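Enterocine A immunity protein (PDB 2BL8) confers immunity to the antimicrobial activity of enterocin A, a pediocin-like bacteriocin. Local coordinates at residues A[12-15]-A[16-19]; A[58-61]-A[62-66]. All coordinates share one frame; numbering follows the deposited sequence.

Contact 1. Residues A[12-15]-A[16-19]; sequences LYND and ISIS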
ATOM      1  N   LEU A  12      -2.144   8.518  -0.562  1.00 17.95           N
ATOM      2  CA  LEU A  12      -2.489   7.594  -1.636  1.00 16.84           C
ATOM      3  C   LEU A  12      -4.002   7.637  -1.861  1.00 17.89           C
ATOM      4  O   LEU A  12      -4.470   7.654  -3.002  1.00 18.84           O
ATOM      5  CB  LEU A  12      -2.036   6.172  -1.279  1.00 17.40           C
ATOM      6  CG  LEU A  12      -2.205   5.073  -2.334  1.00 16.32           C
ATOM      7  CD1 LEU A  12      -1.442   5.443  -3.601  1.00 16.75           C
ATOM      8  CD2 LEU A  12      -1.691   3.753  -1.774  1.00 17.44           C
ATOM      9  N   TYR A  13      -4.759   7.677  -0.770  1.00 17.87           N
ATOM     10  CA  TYR A  13      -6.216   7.723  -0.851  1.00 17.94           C
ATOM     11  C   TYR A  13      -6.662   8.971  -1.606  1.00 18.03           C
ATOM     12  O   TYR A  13      -7.449   8.893  -2.549  1.00 19.07           O
ATOM     13  CB  TYR A  13      -6.834   7.748   0.550  1.00 18.21           C
ATOM     14  CG  TYR A  13      -8.350   7.774   0.536  1.00 19.41           C
ATOM     15  CD1 TYR A  13      -9.088   6.613   0.751  1.00 19.60           C
ATOM     16  CD2 TYR A  13      -9.043   8.952   0.255  1.00 22.41           C
ATOM     17  CE1 TYR A  13     -10.481   6.619   0.687  1.00 22.27           C
ATOM     18  CE2 TYR A  13     -10.434   8.969   0.184  1.00 21.93           C
ATOM     19  CZ  TYR A  13     -11.146   7.797   0.401  1.00 21.54           C
ATOM     20  OH  TYR A  13     -12.522   7.805   0.331  1.00 26.44           O
ATOM     21  N   ASN A  14      -6.160  10.124  -1.173  1.00 18.79           N
ATOM     22  CA  ASN A  14      -6.520  11.395  -1.790  1.00 20.70           C
ATOM     23  C   ASN A  14      -6.130  11.486  -3.254  1.00 20.62           C
ATOM     24  O   ASN A  14      -6.889  12.007  -4.069  1.00 21.34           O
ATOM     25  CB  ASN A  14      -5.891  12.555  -1.013  1.00 21.92           C
ATOM     26  CG  ASN A  14      -6.662  12.891   0.248  1.00 23.92           C
ATOM     27  OD1 ASN A  14      -7.497  12.110   0.706  1.00 25.79           O
ATOM     28  ND2 ASN A  14      -6.383  14.056   0.820  1.00 26.68           N
ATOM     29  N   ASP A  15      -4.952  10.976  -3.600  1.00 19.87           N
ATOM     30  CA  ASP A  15      -4.507  11.038  -4.988  1.00 18.76           C
ATOM     31  C   ASP A  15      -5.414  10.214  -5.898  1.00 19.05           C
ATOM     32  O   ASP A  15      -5.752  10.637  -7.004  1.00 21.61           O
ATOM     33  CB  ASP A  15      -3.069  10.535  -5.119  1.00 19.16           C
ATOM     34  CG  ASP A  15      -2.448  10.923  -6.444  1.00 20.34           C
ATOM     35  OD1 ASP A  15      -2.164  12.124  -6.626  1.00 22.23           O
ATOM     36  OD2 ASP A  15      -2.260  10.039  -7.305  1.00 18.56           O
ATOM     37  N   ILE A  16      -5.802   9.035  -5.428  1.00 18.84           N
ATOM     38  CA  ILE A  16      -6.667   8.151  -6.200  1.00 18.08           C
ATOM     39  C   ILE A  16      -8.102   8.671  -6.236  1.00 20.14           C
ATOM     40  O   ILE A  16      -8.759   8.643  -7.282  1.00 20.37           O
ATOM     41  CB  ILE A  16      -6.670   6.718  -5.601  1.00 18.82           C
ATOM     42  CG1 ILE A  16      -5.313   6.051  -5.839  1.00 18.72           C
ATOM     43  CG2 ILE A  16      -7.786   5.883  -6.232  1.00 17.39           C
ATOM     44  CD1 ILE A  16      -5.162   4.698  -5.153  1.00 19.60           C
ATOM     45  N   SER A  17      -8.578   9.153  -5.091  1.00 19.11           N
ATOM     46  CA  SER A  17      -9.943   9.651  -4.972  1.00 21.87           C
ATOM     47  C   SER A  17     -10.268  10.801  -5.917  1.00 22.80           C
ATOM     48  O   SER A  17     -11.397  10.909  -6.400  1.00 26.25           O
ATOM     49  CB  SER A  17     -10.219  10.088  -3.531  1.00 22.78           C
ATOM     50  OG  SER A  17      -9.428  11.208  -3.186  1.00 29.47           O
ATOM     51  N   ILE A  18      -9.290  11.663  -6.172  1.00 23.81           N
ATOM     52  CA  ILE A  18      -9.492  12.808  -7.059  1.00 28.08           C
ATOM     53  C   ILE A  18      -9.900  12.354  -8.454  1.00 29.97           C
ATOM     54  O   ILE A  18     -10.637  13.052  -9.154  1.00 30.11           O
ATOM     55  CB  ILE A  18      -8.216  13.672  -7.151  1.00 27.93           C
ATOM     56  CG1 ILE A  18      -7.970  14.359  -5.805  1.00 28.99           C
ATOM     57  CG2 ILE A  18      -8.358  14.711  -8.260  1.00 29.35           C
ATOM     58  CD1 ILE A  18      -6.728  15.226  -5.764  1.00 30.19           C
ATOM     59  N   SER A  19      -9.415  11.183  -8.853  1.00 31.86           N
ATOM     60  CA  SER A  19      -9.742  10.622 -10.156  1.00 35.54           C
ATOM     61  C   SER A  19     -10.974   9.748  -9.988  1.00 36.95           C
ATOM     62  O   SER A  19     -10.907   8.528 -10.132  1.00 38.39           O
ATOM     63  CB  SER A  19      -8.575   9.784 -10.687  1.00 36.59           C
ATOM     64  OG  SER A  19      -7.432  10.592 -10.909  1.00 39.40           O
TER

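Contact 2. Residues A[58-61]-A[62-66]; sequences LYFT and AYTNK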
ATOM      1  N   LEU A  58      -3.181  -4.408  -2.821  1.00 14.62           N
ATOM      2  CA  LEU A  58      -3.068  -3.428  -3.894  1.00 13.55           C
ATOM      3  C   LEU A  58      -2.541  -4.037  -5.189  1.00 14.40           C
ATOM      4  O   LEU A  58      -3.106  -3.808  -6.261  1.00 15.74           O
ATOM      5  CB  LEU A  58      -2.178  -2.256  -3.450  1.00 13.59           C
ATOM      6  CG  LEU A  58      -2.784  -1.395  -2.330  1.00 13.19           C
ATOM      7  CD1 LEU A  58      -1.786  -0.337  -1.877  1.00 14.36           C
ATOM      8  CD2 LEU A  58      -4.063  -0.733  -2.823  1.00 14.71           C
ATOM      9  N   TYR A  59      -1.473  -4.818  -5.102  1.00 14.59           N
ATOM     10  CA  TYR A  59      -0.917  -5.420  -6.310  1.00 14.94           C
ATOM     11  C   TYR A  59      -1.788  -6.541  -6.853  1.00 16.55           C
ATOM     12  O   TYR A  59      -1.892  -6.718  -8.065  1.00 17.23           O
ATOM     13  CB  TYR A  59       0.502  -5.920  -6.045  1.00 14.89           C
ATOM     14  CG  TYR A  59       1.509  -4.803  -5.951  1.00 16.52           C
ATOM     15  CD1 TYR A  59       1.818  -4.015  -7.064  1.00 16.18           C
ATOM     16  CD2 TYR A  59       2.142  -4.511  -4.742  1.00 17.04           C
ATOM     17  CE1 TYR A  59       2.735  -2.960  -6.969  1.00 17.61           C
ATOM     18  CE2 TYR A  59       3.055  -3.463  -4.638  1.00 18.45           C
ATOM     19  CZ  TYR A  59       3.346  -2.693  -5.753  1.00 18.47           C
ATOM     20  OH  TYR A  59       4.257  -1.664  -5.642  1.00 22.21           O
ATOM     21  N   PHE A  60      -2.414  -7.300  -5.959  1.00 16.85           N
ATOM     22  CA  PHE A  60      -3.288  -8.377  -6.396  1.00 18.22           C
ATOM     23  C   PHE A  60      -4.491  -7.778  -7.123  1.00 19.69           C
ATOM     24  O   PHE A  60      -4.873  -8.230  -8.203  1.00 18.88           O
ATOM     25  CB  PHE A  60      -3.783  -9.191  -5.199  1.00 20.68           C
ATOM     26  CG  PHE A  60      -4.911 -10.120  -5.538  1.00 21.69           C
ATOM     27  CD1 PHE A  60      -4.687 -11.251  -6.314  1.00 22.84           C
ATOM     28  CD2 PHE A  60      -6.208  -9.839  -5.123  1.00 25.80           C
ATOM     29  CE1 PHE A  60      -5.738 -12.089  -6.676  1.00 24.55           C
ATOM     30  CE2 PHE A  60      -7.266 -10.668  -5.479  1.00 25.45           C
ATOM     31  CZ  PHE A  60      -7.029 -11.796  -6.259  1.00 24.04           C
ATOM     32  N   THR A  61      -5.086  -6.760  -6.515  1.00 18.66           N
ATOM     33  CA  THR A  61      -6.253  -6.103  -7.087  1.00 20.38           C
ATOM     34  C   THR A  61      -5.918  -5.458  -8.425  1.00 21.58           C
ATOM     35  O   THR A  61      -6.696  -5.536  -9.369  1.00 21.59           O
ATOM     36  CB  THR A  61      -6.793  -5.028  -6.132  1.00 21.22           C
ATOM     37  OG1 THR A  61      -7.126  -5.636  -4.879  1.00 23.92           O
ATOM     38  CG2 THR A  61      -8.035  -4.368  -6.712  1.00 23.62           C
ATOM     39  N   ALA A  62      -4.757  -4.819  -8.488  1.00 20.87           N
ATOM     40  CA  ALA A  62      -4.307  -4.153  -9.703  1.00 22.01           C
ATOM     41  C   ALA A  62      -4.196  -5.153 -10.845  1.00 22.72           C
ATOM     42  O   ALA A  62      -4.626  -4.880 -11.963  1.00 23.45           O
ATOM     43  CB  ALA A  62      -2.964  -3.480  -9.456  1.00 22.20           C
ATOM     44  N   TYR A  63      -3.622  -6.316 -10.562  1.00 24.02           N
ATOM     45  CA  TYR A  63      -3.470  -7.335 -11.591  1.00 26.07           C
ATOM     46  C   TYR A  63      -4.819  -7.905 -12.024  1.00 27.55           C
ATOM     47  O   TYR A  63      -5.142  -7.940 -13.211  1.00 28.86           O
ATOM     48  CB  TYR A  63      -2.586  -8.480 -11.092  1.00 27.70           C
ATOM     49  CG  TYR A  63      -2.385  -9.543 -12.144  1.00 28.49           C
ATOM     50  CD1 TYR A  63      -1.459  -9.365 -13.171  1.00 30.97           C
ATOM     51  CD2 TYR A  63      -3.181 -10.686 -12.165  1.00 29.14           C
ATOM     52  CE1 TYR A  63      -1.338 -10.294 -14.196  1.00 29.71           C
ATOM     53  CE2 TYR A  63      -3.069 -11.621 -13.187  1.00 29.63           C
ATOM     54  CZ  TYR A  63      -2.147 -11.416 -14.200  1.00 29.50           C
ATOM     55  OH  TYR A  63      -2.052 -12.322 -15.227  1.00 30.42           O
ATOM     56  N   THR A  64      -5.603  -8.353 -11.051  1.00 27.73           N
ATOM     57  CA  THR A  64      -6.906  -8.941 -11.323  1.00 28.59           C
ATOM     58  C   THR A  64      -7.877  -7.996 -12.026  1.00 29.00           C
ATOM     59  O   THR A  64      -8.630  -8.417 -12.908  1.00 29.61           O
ATOM     60  CB  THR A  64      -7.558  -9.442 -10.018  1.00 28.99           C
ATOM     61  OG1 THR A  64      -6.690 -10.394  -9.390  1.00 31.82           O
ATOM     62  CG2 THR A  64      -8.899 -10.101 -10.309  1.00 30.09           C
ATOM     63  N   ASN A  65      -7.861  -6.725 -11.639  1.00 28.98           N
ATOM     64  CA  ASN A  65      -8.751  -5.734 -12.236  1.00 30.12           C
ATOM     65  C   ASN A  65      -8.086  -4.980 -13.385  1.00 29.05           C
ATOM     66  O   ASN A  65      -8.670  -4.053 -13.945  1.00 30.24           O
ATOM     67  CB  ASN A  65      -9.219  -4.737 -11.172  1.00 31.74           C
ATOM     68  CG  ASN A  65      -9.977  -5.405 -10.040  1.00 33.46           C
ATOM     69  OD1 ASN A  65     -10.423  -4.745  -9.102  1.00 37.67           O
ATOM     70  ND2 ASN A  65     -10.129  -6.719 -10.124  1.00 36.21           N
ATOM     71  N   LYS A  66      -6.867  -5.382 -13.728  1.00 28.14           N
ATOM     72  CA  LYS A  66      -6.117  -4.754 -14.810  1.00 29.37           C
ATOM     73  C   LYS A  66      -6.017  -3.238 -14.640  1.00 28.92           C
ATOM     74  O   LYS A  66      -6.276  -2.468 -15.569  1.00 29.69           O
ATOM     75  CB  LYS A  66      -6.762  -5.111 -16.153  1.00 31.58           C
ATOM     76  CG  LYS A  66      -6.775  -6.611 -16.416  1.00 33.85           C
ATOM     77  CD  LYS A  66      -7.490  -6.966 -17.704  1.00 36.35           C
ATOM     78  CE  LYS A  66      -7.429  -8.462 -17.975  1.00 37.79           C
ATOM     79  NZ  LYS A  66      -8.140  -8.828 -19.236  1.00 39.11           N
TER

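Contact 1. Residues A[12-15]-A[16-19]
Ile16 meets Leu12 one turn back in a continuous helix, and the two side chains run side by side in the same direction. Their outer methyls do the touching, Leu12 CD1 against Ile16 CD1 at 4.1 Å, and CG of Leu12 stands equally near that same methyl. Ile16 reaches this place because its CG1 branch lies anti to the carbonyl carbon (chi1 -70°) and continues fully extended to CD1, a course that also takes it past the Leu12 carbonyl oxygen. That Leu12 O accepts Ile16 N at 3.1 Å, so backbone bond and methyl contact close the same turn. At Ser17 the character changes from apolar to mixed. Ser17 N bonds to Tyr13 O at 2.8 Å, while Ser17 CB comes up to the Tyr13 ring obliquely, 3.9 Å from CE2. With chi1 at 66°, Ser17 OG is turned back toward the preceding turn and lies between two carbonyl oxygens, 2.8 Å from Asn14 O and 3.1 Å from Tyr13 O. Ile18 follows with a longer bond from its N to Asn14 O, 3.2 Å, and its CG1 presses on that same oxygen. Ser19 N no longer reaches four residues back; it bonds to Ile16 O at 3.1 Å, a three-residue span, as the chain leaves the helix. The Asp15 carboxylate finds its partner on another helix, its OD2 accepting a hydrogen bond from Gln73 NE2. Leu12 and Ile16 are buried on the inner side of helix 5-17 in this four-helix protein: both touch Gln73 of helix 71-84, Leu12 also packs on Ile77 there, and helix 25-38 meets them through Leu31 at Leu12 and Leu28 at Ile16.

Contact 2. Residues A[58-61]-A[62-66]
Phe60 lays one face of its ring beneath the hydroxyl of Thr64, whose OG1 stands 3.3 Å above the plane and displaced toward the rim, nearest CE1. With chi1 at 168° CG lies anti to the Phe60 N, which swings the ring forward over the next turn. The same Thr64 OG1 donates to Phe60 O at 3.1 Å, from above the carbonyl plane, while Thr64 N reaches that oxygen at 2.9 Å in a nearly straight bond of 174°. Two donors from one residue therefore grip a single carbonyl. Around the helix, Thr61 and Asn65 cross at an angle: the Thr61 CG2 methyl lies 3.4 Å from Asn65 OD1, and Asn65 N donates to Thr61 O at 2.8 Å. The hydroxyl of Thr61 instead turns back to Tyr57 O. Here helix 48-64 ends in a Schellman motif, in which Lys66 adopts positive phi (53°) and Lys66 N bonds to Tyr63 O at 3.1 Å. One turn before this, Ala62 N and Tyr63 N still make regular helical bonds to Leu58 O and Tyr59 O. Within 58-61, Leu58 and Thr61 are buried and both touch Ile27 of helix 25-38; Leu58 also packs on Ile77 of helix 71-84, which the partly exposed Tyr59 touches as well.

In the fold
Contacts 1 and 2 are two worked examples of one theme, how a helix closes at its C-terminal end in a four-helix protein. Their centres lie about 17 Å apart, yet the helices that carry them meet directly: Leu12 CD2 and Leu58 CD1, both from buried residues, pack at 4.1 Å. Helices 25-38 and 71-84 touch both, and Ile77 is shared, reached by Leu12 from contact 1 and by Leu58 and Tyr59 from contact 2. Both contacts include a backbone bond of three-residue span, Ser19 N to Ile16 O in one and Lys66 N to Tyr63 O in the other; the positive phi of Lys66 makes contact 2 a Schellman motif.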